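Local coordinates for protein serpin B3 (Homo sapiens, PDB 4ZK3) that belongs to the serpin family, probably inhibiting proteases by a suicide-substrate mechanism, and as Pso p27 forms a compact, aggregating structure implicated in psoriasis, at residues Y113-Q117 against E118-A122; D47-A50 against Q51-K55; K189-K192 against E193-K196; I373-N376 against K377-S380. One frame throughout, in Å; residues are numbered along the deposited sequence.

Interaction 1: residues Y113-Q117 against E118-A122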
loop_
_atom_site.group_PDB
_atom_site.type_symbol
_atom_site.label_atom_id
_atom_site.label_comp_id
_atom_site.label_asym_id
_atom_site.label_seq_id
_atom_site.Cartn_x
_atom_site.Cartn_y
_atom_site.Cartn_z
ATOM N N TYR A 113 -21.324 -14.029 -17.699
ATOM C CA TYR A 113 -21.225 -14.754 -16.464
ATOM C C TYR A 113 -22.074 -14.090 -15.421
ATOM O O TYR A 113 -22.056 -12.890 -15.316
ATOM C CB TYR A 113 -19.788 -14.782 -16.043
ATOM C CG TYR A 113 -19.491 -15.755 -14.933
ATOM C CD1 TYR A 113 -19.373 -17.102 -15.189
ATOM C CD2 TYR A 113 -19.276 -15.317 -13.637
ATOM C CE1 TYR A 113 -19.105 -18.008 -14.172
ATOM C CE2 TYR A 113 -18.980 -16.201 -12.641
ATOM C CZ TYR A 113 -18.919 -17.543 -12.912
ATOM O OH TYR A 113 -18.635 -18.398 -11.897
ATOM N N LEU A 114 -22.824 -14.853 -14.639
ATOM C CA LEU A 114 -23.770 -14.241 -13.695
ATOM C C LEU A 114 -23.254 -14.345 -12.264
ATOM O O LEU A 114 -22.937 -15.453 -11.803
ATOM C CB LEU A 114 -25.161 -14.884 -13.781
ATOM C CG LEU A 114 -25.878 -14.729 -15.125
ATOM C CD1 LEU A 114 -26.930 -15.809 -15.334
ATOM C CD2 LEU A 114 -26.484 -13.347 -15.235
ATOM N N PHE A 115 -23.208 -13.201 -11.564
ATOM C CA PHE A 115 -22.870 -13.158 -10.117
ATOM C C PHE A 115 -24.138 -13.067 -9.312
ATOM O O PHE A 115 -25.145 -12.628 -9.815
ATOM C CB PHE A 115 -21.937 -11.963 -9.771
ATOM C CG PHE A 115 -20.601 -12.068 -10.413
ATOM C CD1 PHE A 115 -19.632 -12.895 -9.881
ATOM C CD2 PHE A 115 -20.345 -11.416 -11.606
ATOM C CE1 PHE A 115 -18.397 -13.044 -10.511
ATOM C CE2 PHE A 115 -19.140 -11.592 -12.279
ATOM C CZ PHE A 115 -18.154 -12.419 -11.732
ATOM N N LEU A 116 -24.081 -13.454 -8.046
ATOM C CA LEU A 116 -25.234 -13.325 -7.162
ATOM C C LEU A 116 -25.538 -11.884 -6.946
ATOM O O LEU A 116 -24.600 -11.096 -6.701
ATOM C CB LEU A 116 -24.893 -13.981 -5.830
ATOM C CG LEU A 116 -25.791 -15.048 -5.236
ATOM C CD1 LEU A 116 -26.229 -16.056 -6.286
ATOM C CD2 LEU A 116 -25.036 -15.701 -4.085
ATOM N N GLN A 117 -26.816 -11.505 -7.007
ATOM C CA GLN A 117 -27.189 -10.117 -6.804
ATOM C C GLN A 117 -26.770 -9.667 -5.430
ATOM O O GLN A 117 -26.225 -8.584 -5.232
ATOM C CB GLN A 117 -28.677 -9.915 -6.981
ATOM C CG GLN A 117 -29.070 -8.443 -7.052
ATOM C CD GLN A 117 -28.404 -7.764 -8.264
ATOM O OE1 GLN A 117 -28.358 -8.330 -9.332
ATOM N NE2 GLN A 117 -27.874 -6.601 -8.072
ATOM N N GLU A 118 -26.986 -10.550 -4.474
ATOM C CA GLU A 118 -26.462 -10.378 -3.128
ATOM C C GLU A 118 -24.979 -9.919 -3.116
ATOM O O GLU A 118 -24.642 -9.004 -2.421
ATOM C CB GLU A 118 -26.571 -11.715 -2.375
ATOM C CG GLU A 118 -26.721 -11.595 -0.877
ATOM C CD GLU A 118 -26.541 -12.955 -0.172
ATOM O OE1 GLU A 118 -26.481 -14.031 -0.839
ATOM O OE2 GLU A 118 -26.427 -12.940 1.070
ATOM N N TYR A 119 -24.123 -10.596 -3.861
ATOM C CA TYR A 119 -22.684 -10.296 -3.860
ATOM C C TYR A 119 -22.424 -8.917 -4.475
ATOM O O TYR A 119 -21.723 -8.086 -3.867
ATOM C CB TYR A 119 -21.885 -11.400 -4.561
ATOM C CG TYR A 119 -20.412 -11.117 -4.601
ATOM C CD1 TYR A 119 -19.691 -10.962 -3.429
ATOM C CD2 TYR A 119 -19.741 -10.903 -5.833
ATOM C CE1 TYR A 119 -18.354 -10.671 -3.462
ATOM C CE2 TYR A 119 -18.396 -10.610 -5.864
ATOM C CZ TYR A 119 -17.713 -10.474 -4.685
ATOM O OH TYR A 119 -16.386 -10.142 -4.692
ATOM N N LEU A 120 -23.048 -8.662 -5.626
ATOM C CA LEU A 120 -23.001 -7.341 -6.264
ATOM C C LEU A 120 -23.492 -6.224 -5.388
ATOM O O LEU A 120 -22.814 -5.200 -5.304
ATOM C CB LEU A 120 -23.737 -7.301 -7.596
ATOM C CG LEU A 120 -23.297 -8.356 -8.624
ATOM C CD1 LEU A 120 -24.240 -8.314 -9.860
ATOM C CD2 LEU A 120 -21.837 -8.205 -8.971
ATOM N N ASP A 121 -24.627 -6.389 -4.714
ATOM C CA ASP A 121 -25.081 -5.363 -3.781
ATOM C C ASP A 121 -24.105 -5.141 -2.658
ATOM O O ASP A 121 -23.850 -3.986 -2.263
ATOM C CB ASP A 121 -26.483 -5.670 -3.205
ATOM C CG ASP A 121 -27.521 -5.740 -4.278
ATOM O OD1 ASP A 121 -27.333 -5.165 -5.364
ATOM O OD2 ASP A 121 -28.519 -6.424 -4.061
ATOM N N ALA A 122 -23.500 -6.214 -2.160
ATOM C CA ALA A 122 -22.634 -6.074 -1.016
ATOM C C ALA A 122 -21.299 -5.335 -1.357
ATOM O O ALA A 122 -20.830 -4.468 -0.573
ATOM C CB ALA A 122 -22.341 -7.433 -0.404
#
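F115 and L120 meet where the loop after strand 99-110 winds into helix 117-127, so this is a helix start, with L116 in the N-cap position. F115 makes contact through the root of its side chain: CB lies 3.8 Å from CD2 of L120, while the ring leads away from the helix toward L174 of strand 174-185. CD2 of Y113 sits over one face of that ring, offset toward the rim.

L116, next along, offers the first helical acceptor. Its O takes a nearly straight bond from L120 N at 3.1 Å and a weak, bent one from Y119 N at 2.9 Å. Having no polar side chain to cap with, L116 packs instead: CB comes within 4.2 Å of Y119 CB, and CD2 runs alongside the extended E118 chain, 3.9 Å from OE1. The Y119 ring heads inward, where its hydroxyl bonds to M40 O of helix 31-42.

Q117 continues the pattern, its O receiving D121 N at 2.8 Å. Its CG points opposite the backbone N (chi1 -169°), and a bend at chi2 (62°) folds the amide back along the outside of the turn toward D121. There NE2 reaches OD1 of D121 at 3.1 Å, the carboxylate oxygen lying in the amide plane of Q117 but being met 36° above its own carboxylate plane.

Interaction 2: residues D47-A50 against Q51-K55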
loop_
_atom_site.group_PDB
_atom_site.type_symbol
_atom_site.label_atom_id
_atom_site.label_comp_id
_atom_site.label_asym_id
_atom_site.label_seq_id
_atom_site.Cartn_x
_atom_site.Cartn_y
_atom_site.Cartn_z
ATOM N N ASP A 47 -17.116 -20.357 4.904
ATOM C CA ASP A 47 -16.522 -21.417 5.723
ATOM C C ASP A 47 -15.071 -21.139 5.917
ATOM O O ASP A 47 -14.680 -20.037 6.344
ATOM C CB ASP A 47 -16.705 -22.816 5.087
ATOM C CG ASP A 47 -18.171 -23.244 5.001
ATOM O OD1 ASP A 47 -19.034 -22.611 5.656
ATOM O OD2 ASP A 47 -18.456 -24.201 4.244
ATOM N N ASN A 48 -14.263 -22.114 5.545
ATOM C CA ASN A 48 -12.847 -22.056 5.824
ATOM C C ASN A 48 -12.108 -21.050 4.937
ATOM O O ASN A 48 -11.122 -20.432 5.390
ATOM C CB ASN A 48 -12.250 -23.433 5.608
ATOM C CG ASN A 48 -11.149 -23.736 6.584
ATOM O OD1 ASN A 48 -11.309 -23.515 7.796
ATOM N ND2 ASN A 48 -10.019 -24.245 6.069
ATOM N N THR A 49 -12.579 -20.918 3.681
ATOM C CA THR A 49 -11.979 -20.010 2.686
ATOM C C THR A 49 -12.018 -18.606 3.356
ATOM O O THR A 49 -10.985 -17.949 3.505
ATOM C CB THR A 49 -12.688 -20.066 1.297
ATOM O OG1 THR A 49 -12.396 -21.293 0.627
ATOM C CG2 THR A 49 -12.161 -19.006 0.368
ATOM N N ALA A 50 -13.185 -18.225 3.873
ATOM C CA ALA A 50 -13.344 -16.950 4.553
ATOM C C ALA A 50 -12.512 -16.839 5.809
ATOM O O ALA A 50 -11.917 -15.766 6.090
ATOM C CB ALA A 50 -14.840 -16.660 4.846
ATOM N N GLN A 51 -12.450 -17.925 6.592
ATOM C CA GLN A 51 -11.740 -17.828 7.855
ATOM C C GLN A 51 -10.226 -17.606 7.657
ATOM O O GLN A 51 -9.615 -16.838 8.356
ATOM C CB GLN A 51 -12.018 -19.051 8.755
ATOM C CG GLN A 51 -11.734 -18.786 10.235
ATOM C CD GLN A 51 -12.564 -17.613 10.792
ATOM O OE1 GLN A 51 -13.729 -17.414 10.402
ATOM N NE2 GLN A 51 -11.959 -16.818 11.692
ATOM N N GLN A 52 -9.625 -18.238 6.674
ATOM C CA GLN A 52 -8.216 -17.984 6.351
ATOM C C GLN A 52 -7.952 -16.497 5.898
ATOM O O GLN A 52 -6.910 -15.895 6.190
ATOM C CB GLN A 52 -7.816 -18.945 5.228
ATOM C CG GLN A 52 -7.669 -20.371 5.738
ATOM C CD GLN A 52 -7.400 -21.393 4.666
ATOM O OE1 GLN A 52 -7.288 -21.093 3.471
ATOM N NE2 GLN A 52 -7.302 -22.647 5.095
ATOM N N ILE A 53 -8.907 -15.918 5.190
ATOM C CA ILE A 53 -8.727 -14.548 4.680
ATOM C C ILE A 53 -8.785 -13.616 5.844
ATOM O O ILE A 53 -7.905 -12.769 5.996
ATOM C CB ILE A 53 -9.786 -14.159 3.610
ATOM C CG1 ILE A 53 -9.506 -14.942 2.357
ATOM C CG2 ILE A 53 -9.761 -12.648 3.270
ATOM C CD1 ILE A 53 -10.666 -14.956 1.415
ATOM N N LYS A 54 -9.802 -13.802 6.683
ATOM C CA LYS A 54 -9.962 -12.961 7.852
ATOM C C LYS A 54 -8.718 -12.985 8.702
ATOM O O LYS A 54 -8.297 -11.930 9.204
ATOM C CB LYS A 54 -11.184 -13.344 8.694
ATOM C CG LYS A 54 -12.447 -12.600 8.310
ATOM C CD LYS A 54 -13.617 -12.815 9.267
ATOM C CE LYS A 54 -14.124 -14.240 9.125
ATOM N NZ LYS A 54 -15.585 -14.342 8.806
ATOM N N LYS A 55 -8.123 -14.168 8.871
ATOM C CA LYS A 55 -6.947 -14.272 9.723
ATOM C C LYS A 55 -5.721 -13.543 9.123
ATOM O O LYS A 55 -4.990 -12.879 9.805
ATOM C CB LYS A 55 -6.579 -15.739 9.944
ATOM C CG LYS A 55 -5.246 -15.842 10.661
ATOM C CD LYS A 55 -4.943 -17.222 11.215
ATOM C CE LYS A 55 -3.983 -17.080 12.398
ATOM N NZ LYS A 55 -2.860 -18.040 12.257
HETATM O O HOH W 1 -8.582 -19.168 1.817
#
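N48 and Q52 lie one helical turn apart and bring two amide nitrogens together: ND2 of N48 is 3.3 Å from NE2 of Q52. Both are donors, so this is close packing, and the two amides are turned 63° against each other. Beneath them the backbone supplies the actual bond, Q52 N to N48 O at 3.0 Å, and CG of Q52 rests 3.5 Å from that same oxygen. K54 N to A50 O, at 2.9 Å and almost straight, continues the pattern, whereas I53 N reaches T49 O only weakly at 3.4 Å.

What fixes the two amides lies further out. ND2 of N48 donates to OD2 of D306. Q52 keeps its chain extended beyond CG, which carries OE1 to the backbone N-H groups of V305 and D306. A water also donates to OE1 of Q52, at 2.8 Å, and to T49 O, at 3.2 Å, giving that carbonyl a second donor. Hydroxyl OG1 of T49 is bonded to the backbone N of D313, and I53 packs on V41 and L42 of helix 31-42. The whole is an amphipathic alpha-helix of the serpin helical region, polar side chains pinning one flank to the 305-313 loop and apolar ones facing a neighbouring helix.

Interaction 3: residues K189-K192 against E193-K196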
loop_
_atom_site.group_PDB
_atom_site.type_symbol
_atom_site.label_atom_id
_atom_site.label_comp_id
_atom_site.label_asym_id
_atom_site.label_seq_id
_atom_site.Cartn_x
_atom_site.Cartn_y
_atom_site.Cartn_z
ATOM N N LYS A 189 7.591 23.391 1.838
ATOM C CA LYS A 189 8.292 22.949 0.651
ATOM C C LYS A 189 9.807 23.074 0.774
ATOM O O LYS A 189 10.306 23.773 1.609
ATOM C CB LYS A 189 7.793 23.691 -0.546
ATOM C CG LYS A 189 6.371 23.323 -0.873
ATOM C CD LYS A 189 5.922 23.898 -2.195
ATOM C CE LYS A 189 4.478 23.510 -2.457
ATOM N NZ LYS A 189 4.232 23.631 -3.912
ATOM N N PHE A 190 10.533 22.269 0.012
ATOM C CA PHE A 190 11.958 22.410 -0.058
ATOM C C PHE A 190 12.255 23.480 -1.102
ATOM O O PHE A 190 11.501 23.595 -2.032
ATOM C CB PHE A 190 12.574 21.102 -0.490
ATOM C CG PHE A 190 12.516 20.030 0.565
ATOM C CD1 PHE A 190 11.383 19.199 0.681
ATOM C CD2 PHE A 190 13.584 19.847 1.448
ATOM C CE1 PHE A 190 11.332 18.210 1.647
ATOM C CE2 PHE A 190 13.530 18.847 2.431
ATOM C CZ PHE A 190 12.413 18.018 2.519
ATOM N N ASN A 191 13.356 24.239 -0.971
ATOM C CA ASN A 191 13.818 25.112 -2.077
ATOM C C ASN A 191 14.716 24.395 -3.070
ATOM O O ASN A 191 15.751 23.830 -2.684
ATOM C CB ASN A 191 14.545 26.317 -1.532
ATOM C CG ASN A 191 14.764 27.400 -2.611
ATOM O OD1 ASN A 191 15.067 27.094 -3.779
ATOM N ND2 ASN A 191 14.589 28.668 -2.220
ATOM N N LYS A 192 14.354 24.376 -4.352
ATOM C CA LYS A 192 15.207 23.686 -5.331
ATOM C C LYS A 192 16.628 24.276 -5.370
ATOM O O LYS A 192 17.610 23.566 -5.674
ATOM C CB LYS A 192 14.586 23.700 -6.709
ATOM C CG LYS A 192 13.477 22.680 -6.931
ATOM C CD LYS A 192 12.322 23.289 -7.734
ATOM C CE LYS A 192 12.544 23.274 -9.228
ATOM N NZ LYS A 192 12.222 21.922 -9.774
ATOM N N GLU A 193 16.754 25.546 -4.989
ATOM C CA GLU A 193 18.079 26.156 -4.924
ATOM C C GLU A 193 18.971 25.492 -3.890
ATOM O O GLU A 193 20.186 25.508 -4.055
ATOM C CB GLU A 193 17.997 27.667 -4.705
ATOM C CG GLU A 193 17.979 28.461 -6.042
ATOM C CD GLU A 193 16.984 29.618 -6.059
ATOM O OE1 GLU A 193 16.467 29.995 -4.967
ATOM O OE2 GLU A 193 16.710 30.151 -7.170
ATOM N N ASP A 194 18.373 24.885 -2.866
ATOM C CA ASP A 194 19.130 24.202 -1.812
ATOM C C ASP A 194 19.418 22.756 -2.068
ATOM O O ASP A 194 20.191 22.110 -1.308
ATOM C CB ASP A 194 18.413 24.328 -0.468
ATOM C CG ASP A 194 18.322 25.758 0.020
ATOM O OD1 ASP A 194 19.307 26.484 -0.198
ATOM O OD2 ASP A 194 17.286 26.139 0.623
ATOM N N THR A 195 18.858 22.212 -3.139
ATOM C CA THR A 195 19.125 20.840 -3.451
ATOM C C THR A 195 20.572 20.699 -4.029
ATOM O O THR A 195 20.945 21.489 -4.851
ATOM C CB THR A 195 18.035 20.323 -4.427
ATOM O OG1 THR A 195 16.747 20.372 -3.765
ATOM C CG2 THR A 195 18.332 18.931 -4.895
ATOM N N LYS A 196 21.346 19.669 -3.620
ATOM C CA LYS A 196 22.749 19.495 -4.013
ATOM C C LYS A 196 23.030 18.037 -4.290
ATOM O O LYS A 196 22.422 17.191 -3.653
ATOM C CB LYS A 196 23.649 19.857 -2.844
ATOM C CG LYS A 196 24.122 21.305 -2.751
ATOM C CD LYS A 196 24.812 21.580 -1.399
ATOM C CE LYS A 196 25.867 20.560 -0.972
ATOM N NZ LYS A 196 27.144 20.720 -1.731
HETATM O O HOH W 2 16.318 21.262 -1.463
HETATM O O HOH W 3 15.107 24.265 1.257
#
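The amide of N191 and the carboxylate of E193 cross at a slant, their planes 38° apart. OD1 of N191 accepts the backbone N of E193 at 2.6 Å, with the donor tilted 30° from the amide plane; CB of E193 also approaches OD1, to 3.1 Å. OE1 of E193 stays 3.4 Å from OD1, two acceptors side by side. The torsion behind this is chi1 of N191, -167°, which swings the amide away from its own N and along the chain to E193.

Asparagine OD1 bound to the N-H two residues on is an Asx turn. Here it overlaps a short 3-10 turn, since N191 O also receives D194 N at 2.8 Å and K192 O receives T195 N at 3.1 Å, in both cases from well above the carbonyl plane. Two waters tie the turn's base: one links N191 N to D194 OD2, the other donates to N191 O and to T195 OG1, which is also hydrogen-bonded to E338.

The chemistry implies a surface turn in which the N-H groups of E193, D194 and T195 all find acceptors on N191 or K192, and bound water carries the D194 carboxylate back to the N-H of N191.

Interaction 4: residues I373-N376 against K377-S380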
loop_
_atom_site.group_PDB
_atom_site.type_symbol
_atom_site.label_atom_id
_atom_site.label_comp_id
_atom_site.label_asym_id
_atom_site.label_seq_id
_atom_site.Cartn_x
_atom_site.Cartn_y
_atom_site.Cartn_z
ATOM N N ILE A 373 3.272 6.808 4.364
ATOM C CA ILE A 373 2.322 7.880 4.227
ATOM C C ILE A 373 1.075 7.474 5.001
ATOM O O ILE A 373 0.458 6.447 4.726
ATOM C CB ILE A 373 2.014 8.211 2.763
ATOM C CG1 ILE A 373 3.274 8.756 2.054
ATOM C CG2 ILE A 373 0.868 9.226 2.663
ATOM C CD1 ILE A 373 3.171 8.745 0.546
ATOM N N ARG A 374 0.689 8.329 5.930
ATOM C CA ARG A 374 -0.384 8.110 6.862
ATOM C C ARG A 374 -1.485 9.148 6.709
ATOM O O ARG A 374 -1.204 10.346 6.619
ATOM C CB ARG A 374 0.183 8.220 8.272
ATOM C CG ARG A 374 -0.816 7.908 9.396
ATOM C CD ARG A 374 -0.106 8.013 10.771
ATOM N NE ARG A 374 0.242 9.413 11.090
ATOM C CZ ARG A 374 1.162 9.799 11.995
ATOM N NH1 ARG A 374 1.850 8.918 12.729
ATOM N NH2 ARG A 374 1.373 11.103 12.188
ATOM N N GLN A 375 -2.734 8.685 6.780
ATOM C CA GLN A 375 -3.915 9.582 6.909
ATOM C C GLN A 375 -4.112 9.848 8.413
ATOM O O GLN A 375 -4.304 8.926 9.221
ATOM C CB GLN A 375 -5.106 9.050 6.160
ATOM C CG GLN A 375 -6.448 9.125 6.848
ATOM C CD GLN A 375 -7.332 10.176 6.327
ATOM O OE1 GLN A 375 -7.575 10.267 5.132
ATOM N NE2 GLN A 375 -7.872 10.955 7.223
ATOM N N ASN A 376 -3.952 11.101 8.818
ATOM C CA ASN A 376 -3.785 11.340 10.279
ATOM C C ASN A 376 -5.059 11.123 11.167
ATOM O O ASN A 376 -4.979 10.533 12.224
ATOM C CB ASN A 376 -3.194 12.737 10.510
ATOM C CG ASN A 376 -1.762 12.868 9.998
ATOM O OD1 ASN A 376 -0.948 11.960 10.098
ATOM N ND2 ASN A 376 -1.451 14.005 9.520
ATOM N N LYS A 377 -6.216 11.535 10.684
ATOM C CA LYS A 377 -7.474 11.414 11.459
ATOM C C LYS A 377 -7.876 9.973 11.688
ATOM O O LYS A 377 -8.325 9.621 12.765
ATOM C CB LYS A 377 -8.599 12.159 10.740
ATOM C CG LYS A 377 -8.636 13.623 11.180
ATOM C CD LYS A 377 -8.707 14.687 10.077
ATOM C CE LYS A 377 -7.578 15.712 10.251
ATOM N NZ LYS A 377 -7.955 16.998 9.626
ATOM N N THR A 378 -7.718 9.134 10.662
ATOM C CA THR A 378 -8.039 7.720 10.775
ATOM C C THR A 378 -6.906 6.910 11.227
ATOM O O THR A 378 -7.058 5.715 11.433
ATOM C CB THR A 378 -8.479 7.153 9.440
ATOM O OG1 THR A 378 -7.395 7.206 8.496
ATOM C CG2 THR A 378 -9.652 7.961 8.913
ATOM N N ASN A 379 -5.732 7.523 11.313
ATOM C CA ASN A 379 -4.516 6.772 11.630
ATOM C C ASN A 379 -4.148 5.536 10.712
ATOM O O ASN A 379 -3.676 4.455 11.164
ATOM C CB ASN A 379 -4.593 6.370 13.089
ATOM C CG ASN A 379 -3.224 6.274 13.716
ATOM O OD1 ASN A 379 -2.378 7.157 13.577
ATOM N ND2 ASN A 379 -3.005 5.193 14.427
ATOM N N SER A 380 -4.407 5.689 9.437
ATOM C CA SER A 380 -4.268 4.605 8.485
ATOM C C SER A 380 -2.998 4.764 7.667
ATOM O O SER A 380 -2.728 5.854 7.142
ATOM C CB SER A 380 -5.456 4.600 7.546
ATOM O OG SER A 380 -6.600 4.387 8.327
HETATM O O HOH W 4 -2.378 9.731 12.935
HETATM O O HOH W 5 -5.994 9.987 14.466
#
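R374 runs past S380 and N379 before its tip turns to N376. Its CB lies 3.9 Å from S380 O and CG 3.6 Å from the same oxygen, with CG opposite the backbone N (chi1 -176°). CD passes OD1 of N379 at 3.7 Å, then the chain bends at chi3 (69°) and turns the edge of the guanidinium to N376. NE donates to OD1 of N376 at 3.0 Å and NH2 to that same atom at 3.2 Å, both with the oxygen in the guanidinium plane. NH1 is hydrogen-bonded to T270 O.

This hairpin joins strands 369-375 and 380-387. Q375 and S380 form its hydrogen-bonded antiparallel pair, Q375 N reaching S380 O at 2.9 Å. N379 and S380 both face Q375, a G1 beta bulge, and N379 takes the left-handed backbone conformation (phi 55°). A water donates to N376 O and to OD1 of N379, bridging the loop.

The chemistry implies a second shell behind a buried arginine: K239 O and S242 OG hold ND2 of N376, fixing the amide so that its oxygen is presented side-on to R374. Since that oxygen is neutral and the ion pair with E233 is long and weak, the charge is probably stabilised in good part by the dipoles of neutral oxygens.

Along the chain the order is interaction 2, interaction 1, interaction 3, interaction 4, in series and all within the serpin fold. Interactions 1 and 2 belong to the helical region, their centres 20 Å apart, and helix 31-42 is touched from both. Interaction 3 lies at the other end of the molecule, its centre about 52 Å from that of interaction 1 and across the chain's centre, in the loop between strands 174-185 and 196-201. Interaction 4 is the most central, with centres about 27 Å from both interactions 2 and 3. Strand 174-185 connects the two ends: F115 and Y119 pack on it, and 189-196 follows it. The four are thus one helix start, one run of helix, one surface turn and one hairpin distributed over an elongated serpin.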